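Local coordinates for iron-regulated outer membrane protein (Neisseria meningitidis, PDB 4B7O) that probably takes up iron across the outer membrane of the meningococcus as a TonB-dependent transporter, at residues A[481-486]-A[534-539]; A[154-159]-A[463-468]; A[659-664]-A[686-691]. All coordinates share one frame; numbering follows the deposited sequence.

Contact 1 (A[481-486]-A[534-539]); sequences SSNLNP and AERARN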
# COMPACT_ATOMS: atom_id res chain seq x y z
N SER A 481 -5.02 13.08 -21.73
CA SER A 481 -3.61 13.26 -22.08
C SER A 481 -3.12 11.89 -22.35
O SER A 481 -3.83 10.91 -22.07
CB SER A 481 -2.80 13.86 -20.94
OG SER A 481 -1.86 14.80 -21.44
N SER A 482 -1.94 11.82 -22.95
CA SER A 482 -1.27 10.55 -23.09
C SER A 482 0.20 10.86 -23.03
O SER A 482 0.58 12.02 -23.17
CB SER A 482 -1.67 9.86 -24.39
OG SER A 482 -1.49 10.74 -25.47
N ASN A 483 1.01 9.85 -22.76
CA ASN A 483 2.45 10.02 -22.70
C ASN A 483 3.08 8.72 -23.23
O ASN A 483 2.48 7.64 -23.14
CB ASN A 483 2.97 10.26 -21.28
CG ASN A 483 2.35 11.44 -20.57
OD1 ASN A 483 1.14 11.52 -20.39
ND2 ASN A 483 3.20 12.35 -20.08
N LEU A 484 4.30 8.82 -23.77
CA LEU A 484 5.13 7.63 -24.09
C LEU A 484 6.18 7.47 -22.99
O LEU A 484 6.88 8.43 -22.65
CB LEU A 484 5.84 7.83 -25.45
CG LEU A 484 5.20 7.23 -26.71
CD1 LEU A 484 5.06 5.71 -26.69
CD2 LEU A 484 3.84 7.86 -26.99
N ASN A 485 6.31 6.28 -22.44
CA ASN A 485 7.25 6.11 -21.36
C ASN A 485 8.27 5.04 -21.65
O ASN A 485 7.92 3.85 -21.72
CB ASN A 485 6.54 5.82 -20.06
CG ASN A 485 5.55 6.89 -19.68
OD1 ASN A 485 5.89 8.05 -19.35
ND2 ASN A 485 4.33 6.49 -19.66
N PRO A 486 9.55 5.45 -21.84
CA PRO A 486 10.62 4.54 -22.23
C PRO A 486 11.37 4.05 -21.04
O PRO A 486 11.61 4.81 -20.12
CB PRO A 486 11.54 5.43 -23.07
CG PRO A 486 11.35 6.79 -22.55
CD PRO A 486 9.93 6.86 -22.07
N ALA A 534 -0.62 14.17 -16.88
CA ALA A 534 -0.07 13.17 -15.92
C ALA A 534 1.28 13.54 -15.34
O ALA A 534 2.11 14.14 -16.00
CB ALA A 534 0.01 11.79 -16.54
N GLU A 535 1.48 13.20 -14.07
CA GLU A 535 2.75 13.31 -13.36
C GLU A 535 3.71 12.38 -14.03
O GLU A 535 3.40 11.20 -14.25
CB GLU A 535 2.58 12.82 -11.94
CG GLU A 535 2.10 13.90 -11.00
CD GLU A 535 1.74 13.35 -9.62
OE1 GLU A 535 1.65 12.09 -9.48
OE2 GLU A 535 1.60 14.17 -8.67
N ARG A 536 4.90 12.87 -14.31
CA ARG A 536 5.89 12.05 -15.08
C ARG A 536 7.19 11.82 -14.31
O ARG A 536 7.88 12.76 -13.91
CB ARG A 536 6.14 12.62 -16.48
CG ARG A 536 6.77 11.61 -17.41
CD ARG A 536 6.36 11.84 -18.83
NE ARG A 536 6.98 10.89 -19.76
CZ ARG A 536 8.15 11.11 -20.36
NH1 ARG A 536 8.82 12.24 -20.09
NH2 ARG A 536 8.63 10.20 -21.21
N ALA A 537 7.45 10.56 -13.99
CA ALA A 537 8.60 10.27 -13.16
C ALA A 537 9.73 9.80 -14.06
O ALA A 537 9.49 9.04 -15.04
CB ALA A 537 8.26 9.17 -12.15
N ARG A 538 10.94 10.23 -13.73
CA ARG A 538 12.13 9.57 -14.28
C ARG A 538 12.92 8.99 -13.13
O ARG A 538 13.37 9.73 -12.29
CB ARG A 538 12.98 10.56 -15.08
CG ARG A 538 14.03 9.90 -15.95
CD ARG A 538 14.93 10.92 -16.66
NE ARG A 538 15.57 11.92 -15.78
CZ ARG A 538 16.66 12.63 -16.14
NH1 ARG A 538 17.23 12.41 -17.32
NH2 ARG A 538 17.19 13.55 -15.33
N ASN A 539 13.08 7.67 -13.08
CA ASN A 539 13.74 7.02 -11.97
C ASN A 539 15.04 6.35 -12.42
O ASN A 539 15.05 5.47 -13.24
CB ASN A 539 12.79 6.00 -11.30
CG ASN A 539 13.32 5.45 -9.98
OD1 ASN A 539 13.34 6.14 -8.99
ND2 ASN A 539 13.75 4.19 -9.97
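Segments 481-486 and 535-539 run in nearly the same direction, 11° apart, yet their axes stay 9.4 Å from each other, too far for backbone pairing. This is the spacing of next-but-one strands in an antiparallel barrel wall, and Arg536 is the side chain that spans it. It leaves its strand with CG anti to the backbone N (chi1 -162°), bends at chi2 and slides past Asn485, which comes the opposite way. The guanidinium then holds two acceptors at its edge, each somewhat tilted from its plane. NH2 of Arg536 donates to Leu484 O at 2.9 Å, and NE of Arg536 donates to Asn485 OD1 at 3.1 Å. One cation thus grips a main-chain carbonyl and the side-chain amide of the next residue. Asn483 lies alongside the aliphatic part, its ND2 3.4 Å from Arg536 CD, while Pro486 crosses the guanidinium end at about a right angle. Asn485 is itself positioned by Ser508, whose OG accepts from its ND2. Strand 498-509 lies between the two segments and pairs with both parent strands; its Tyr506 is touched by the side chains of Pro486 and Arg536, so the arginine bridges across an intervening strand.

Contact 2 (A[154-159]-A[463-468]); sequences GSASAG and GLRYDR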
# COMPACT_ATOMS: atom_id res chain seq x y z
N GLY A 154 8.60 1.74 -12.31
CA GLY A 154 8.76 0.36 -12.86
C GLY A 154 9.11 0.37 -14.35
O GLY A 154 9.17 1.42 -15.02
N SER A 155 9.37 -0.81 -14.89
CA SER A 155 9.69 -0.91 -16.31
C SER A 155 8.35 -0.87 -17.05
O SER A 155 7.31 -0.66 -16.43
CB SER A 155 10.49 -2.17 -16.60
OG SER A 155 9.78 -3.33 -16.22
N ALA A 156 8.39 -1.07 -18.35
CA ALA A 156 7.21 -0.92 -19.19
C ALA A 156 6.08 -1.85 -18.78
O ALA A 156 4.94 -1.45 -18.79
CB ALA A 156 7.56 -1.14 -20.66
N SER A 157 6.40 -3.08 -18.43
CA SER A 157 5.39 -4.04 -18.17
C SER A 157 4.77 -3.99 -16.76
O SER A 157 3.96 -4.84 -16.42
CB SER A 157 5.97 -5.42 -18.42
OG SER A 157 6.75 -5.81 -17.33
N ALA A 158 5.11 -3.00 -15.93
CA ALA A 158 4.63 -3.01 -14.51
C ALA A 158 3.11 -2.77 -14.33
O ALA A 158 2.46 -3.39 -13.50
CB ALA A 158 5.41 -2.00 -13.68
N GLY A 159 2.56 -1.84 -15.09
CA GLY A 159 1.14 -1.53 -14.99
C GLY A 159 0.97 -0.04 -15.05
O GLY A 159 1.87 0.70 -15.41
N GLY A 463 12.07 -1.07 -22.83
CA GLY A 463 10.65 -1.16 -23.05
C GLY A 463 10.00 0.15 -23.25
O GLY A 463 10.59 1.20 -22.92
N LEU A 464 8.77 0.12 -23.74
CA LEU A 464 8.06 1.38 -23.98
C LEU A 464 6.61 1.19 -23.56
O LEU A 464 6.06 0.11 -23.76
CB LEU A 464 8.12 1.74 -25.47
CG LEU A 464 7.68 3.10 -26.00
CD1 LEU A 464 8.27 4.27 -25.19
CD2 LEU A 464 8.09 3.22 -27.48
N ARG A 465 6.02 2.24 -22.98
CA ARG A 465 4.60 2.25 -22.63
C ARG A 465 3.93 3.42 -23.24
O ARG A 465 4.47 4.52 -23.24
CB ARG A 465 4.37 2.43 -21.13
CG ARG A 465 4.60 1.20 -20.34
CD ARG A 465 4.28 1.51 -18.87
NE ARG A 465 2.84 1.72 -18.68
CZ ARG A 465 1.95 0.73 -18.67
NH1 ARG A 465 2.32 -0.56 -18.79
NH2 ARG A 465 0.67 1.05 -18.53
N TYR A 466 2.69 3.19 -23.65
CA TYR A 466 1.80 4.23 -24.04
C TYR A 466 0.73 4.34 -22.95
O TYR A 466 -0.01 3.41 -22.74
CB TYR A 466 1.19 3.86 -25.40
CG TYR A 466 0.31 4.95 -25.87
CD1 TYR A 466 0.83 6.23 -26.06
CD2 TYR A 466 -1.07 4.75 -26.01
CE1 TYR A 466 0.03 7.27 -26.43
CE2 TYR A 466 -1.90 5.81 -26.38
CZ TYR A 466 -1.34 7.06 -26.59
OH TYR A 466 -2.13 8.11 -26.97
N ASP A 467 0.67 5.46 -22.24
CA ASP A 467 -0.25 5.62 -21.12
C ASP A 467 -1.22 6.72 -21.46
O ASP A 467 -0.79 7.84 -21.74
CB ASP A 467 0.51 6.04 -19.85
CG ASP A 467 1.05 4.85 -19.03
OD1 ASP A 467 2.20 4.41 -19.29
OD2 ASP A 467 0.34 4.39 -18.09
N ARG A 468 -2.52 6.40 -21.48
CA ARG A 468 -3.57 7.38 -21.81
C ARG A 468 -4.58 7.50 -20.65
O ARG A 468 -5.13 6.48 -20.18
CB ARG A 468 -4.30 6.95 -23.09
CG ARG A 468 -5.38 7.93 -23.53
CD ARG A 468 -5.49 8.09 -25.04
NE ARG A 468 -6.58 9.04 -25.38
CZ ARG A 468 -6.45 10.36 -25.51
NH1 ARG A 468 -5.26 10.95 -25.38
NH2 ARG A 468 -7.52 11.11 -25.78
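Where Gly463 passes Ala156, the plug of a TonB-dependent transporter meets the wall of its beta-barrel: segment 154-159 is a loop of the plug, between strands 144-150 and 166-171, and segment 463-468 belongs to barrel strand 458-472. The CA atoms of Ala156 and Gly463 are 5.2 Å apart, and the Ala156 methyl points at the strand. Gly463 has no side chain at this point, and the methyl rests directly on the strand backbone. At Leu464 the methyl continues along the main chain, with Ala156 CB 3.5 Å from Leu464 N, while the leucine side chain sets off the other way. Arg465 carries the polar part of the contact. Its chain bends at chi3 (70°), which turns the guanidinium along its own strand, towards Asp467, and its CG and CD lie against the Ala156 carbonyl. Two residues further on, Asp467 takes a salt bridge from the same arginine, with Arg465 NE 2.8 Å from Asp467 OD1 on the syn side of the carboxylate; a weak bond joins Arg465 NH2 to Asp467 OD2. Asn383 OD1 accepts a further bond from NH2. Gripped in this way, the guanidinium is held against rotation, and its positive charge is probably balanced largely by Asp467. It presents both an edge and a face to the loop: Arg465 NH1 donates almost straight (168°) to Ala156 O at 2.8 Å, while Gly159 O sits over the centre of one face, 3.3 Å from Arg465 CZ.

Contact 3 (A[659-664]-A[686-691]); sequences RYVQKA and KGFGVN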
# COMPACT_ATOMS: atom_id res chain seq x y z
N ARG A 659 13.91 -1.77 15.68
CA ARG A 659 13.75 -0.81 14.63
C ARG A 659 14.06 0.51 15.23
O ARG A 659 13.46 0.89 16.24
CB ARG A 659 12.32 -0.84 14.15
CG ARG A 659 12.10 0.00 12.93
CD ARG A 659 10.67 -0.06 12.48
NE ARG A 659 10.41 1.00 11.52
CZ ARG A 659 10.55 0.89 10.19
NH1 ARG A 659 10.94 -0.24 9.64
NH2 ARG A 659 10.29 1.93 9.42
N TYR A 660 15.03 1.21 14.65
CA TYR A 660 15.43 2.47 15.18
C TYR A 660 15.32 3.47 14.11
O TYR A 660 15.84 3.27 13.00
CB TYR A 660 16.85 2.40 15.72
CG TYR A 660 16.94 1.80 17.14
CD1 TYR A 660 16.55 0.47 17.39
CD2 TYR A 660 17.44 2.58 18.23
CE1 TYR A 660 16.64 -0.07 18.68
CE2 TYR A 660 17.54 2.02 19.52
CZ TYR A 660 17.15 0.71 19.72
OH TYR A 660 17.22 0.16 20.95
N VAL A 661 14.62 4.55 14.41
CA VAL A 661 14.62 5.67 13.48
C VAL A 661 15.18 6.92 14.10
O VAL A 661 14.88 7.27 15.24
CB VAL A 661 13.33 5.82 12.63
CG1 VAL A 661 12.35 4.69 12.86
CG2 VAL A 661 12.71 7.21 12.68
N GLN A 662 16.07 7.54 13.35
CA GLN A 662 16.77 8.73 13.78
C GLN A 662 15.87 9.98 13.59
O GLN A 662 14.88 9.94 12.87
CB GLN A 662 18.08 8.87 12.98
CG GLN A 662 19.07 7.82 13.39
CD GLN A 662 20.45 8.07 12.81
OE1 GLN A 662 20.82 7.51 11.78
NE2 GLN A 662 21.24 8.87 13.51
N LYS A 663 16.24 11.05 14.25
CA LYS A 663 15.56 12.32 14.25
C LYS A 663 15.49 12.83 12.82
O LYS A 663 16.46 12.81 12.12
CB LYS A 663 16.39 13.26 15.14
CG LYS A 663 15.87 14.68 15.40
CD LYS A 663 16.82 15.43 16.35
CE LYS A 663 16.81 16.93 16.12
NZ LYS A 663 18.12 17.58 16.46
N ALA A 664 14.33 13.27 12.39
CA ALA A 664 14.21 13.94 11.10
C ALA A 664 13.90 15.39 11.34
O ALA A 664 13.46 15.77 12.43
CB ALA A 664 13.08 13.34 10.30
N LYS A 686 11.29 13.62 16.61
CA LYS A 686 12.17 12.92 17.51
C LYS A 686 12.37 11.48 17.03
O LYS A 686 11.47 10.83 16.54
CB LYS A 686 11.51 12.88 18.88
CG LYS A 686 11.45 14.23 19.60
CD LYS A 686 10.76 14.11 20.96
CE LYS A 686 11.51 13.14 21.88
NZ LYS A 686 11.15 13.33 23.32
N GLY A 687 13.56 10.96 17.17
CA GLY A 687 13.79 9.61 16.78
C GLY A 687 13.47 8.70 17.94
O GLY A 687 13.26 9.17 19.05
N PHE A 688 13.45 7.40 17.69
CA PHE A 688 13.04 6.47 18.72
C PHE A 688 13.59 5.09 18.38
O PHE A 688 14.00 4.81 17.23
CB PHE A 688 11.50 6.43 18.76
CG PHE A 688 10.89 6.11 17.42
CD1 PHE A 688 10.67 4.78 17.03
CD2 PHE A 688 10.56 7.14 16.52
CE1 PHE A 688 10.17 4.48 15.75
CE2 PHE A 688 10.00 6.86 15.28
CZ PHE A 688 9.82 5.53 14.88
N GLY A 689 13.54 4.23 19.38
CA GLY A 689 13.94 2.87 19.26
C GLY A 689 12.90 1.94 19.81
O GLY A 689 12.46 2.11 20.95
N VAL A 690 12.54 0.95 19.00
CA VAL A 690 11.58 -0.08 19.37
C VAL A 690 12.22 -1.47 19.36
O VAL A 690 12.87 -1.84 18.40
CB VAL A 690 10.37 -0.02 18.42
CG1 VAL A 690 9.36 -1.09 18.77
CG2 VAL A 690 9.72 1.34 18.57
N ASN A 691 11.99 -2.25 20.41
CA ASN A 691 12.60 -3.56 20.54
C ASN A 691 11.54 -4.58 20.78
O ASN A 691 10.66 -4.34 21.61
CB ASN A 691 13.57 -3.60 21.71
CG ASN A 691 14.86 -2.91 21.41
OD1 ASN A 691 15.08 -1.77 21.85
ND2 ASN A 691 15.75 -3.60 20.67
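Tyr660 turns its CG anti to the carbonyl carbon (chi1 -82°), which lays the ring back over the neighbouring strand, and Phe688 places its CG between the backbone N and the carbonyl carbon (chi1 54°), bringing its ring against the Val661 side chain. The two aromatic residues therefore lie on opposite faces of one antiparallel pair in the barrel wall. Tyr660 stands opposite Gly689 in a non-hydrogen-bonded pair. The glycine CA approaches the Tyr660 ring from directly above the face, 3.6 Å from the centroid, in a CH-pi contact. On the opposite face of the strand pair, CE2 of Phe688 lies 3.8 Å from CG2 of Val661, the two side chains crossing at a slant, and Tyr719 stacks on the phenylalanine ring.

Two hydrogen-bonded pairs flank the glycine. Arg659 and Val690 exchange both bonds at 2.9 Å, from Arg659 N to Val690 O and from Val690 N to Arg659 O. Val661 and Phe688 do the same, and Phe688 N reaches Val661 O at 2.8 Å. Beyond them, Gly687 CA sits close to Val661 O where regular pairing gives way to loop. Arg659 sends its guanidinium to the plug, with a salt bridge to Asp96 and a bond to Lys90 O. The chemistry implies a division of labour: main-chain bonds fix the register, side-chain packing lies on both faces, and the arginine ties this strand to the plug.

How the contacts relate
Contacts 1 and 2 adjoin, their centres 9 Å apart, on the neighbouring strands 458-472 and 478-493, whereas contact 3 lies about 36 Å from contact 1 and 37 Å from contact 2, centre to centre, elsewhere on the barrel. All three are partly buried: contact 2 buries Arg465 and Ala156 where plug meets wall, while contact 3 sets exposed Tyr660 and lysines beside buried Val661 and Arg659. Only contact 3 joins adjacent strands through a ladder of main-chain bonds; contact 1 spans an intervening strand, and it and contact 2 rely on an arginine donating to carbonyl groups. A probable backbone bond from Asn485 N to Arg465 O links the adjoining pair, with a weak one from Asn485 ND2 to Asp467 OD1.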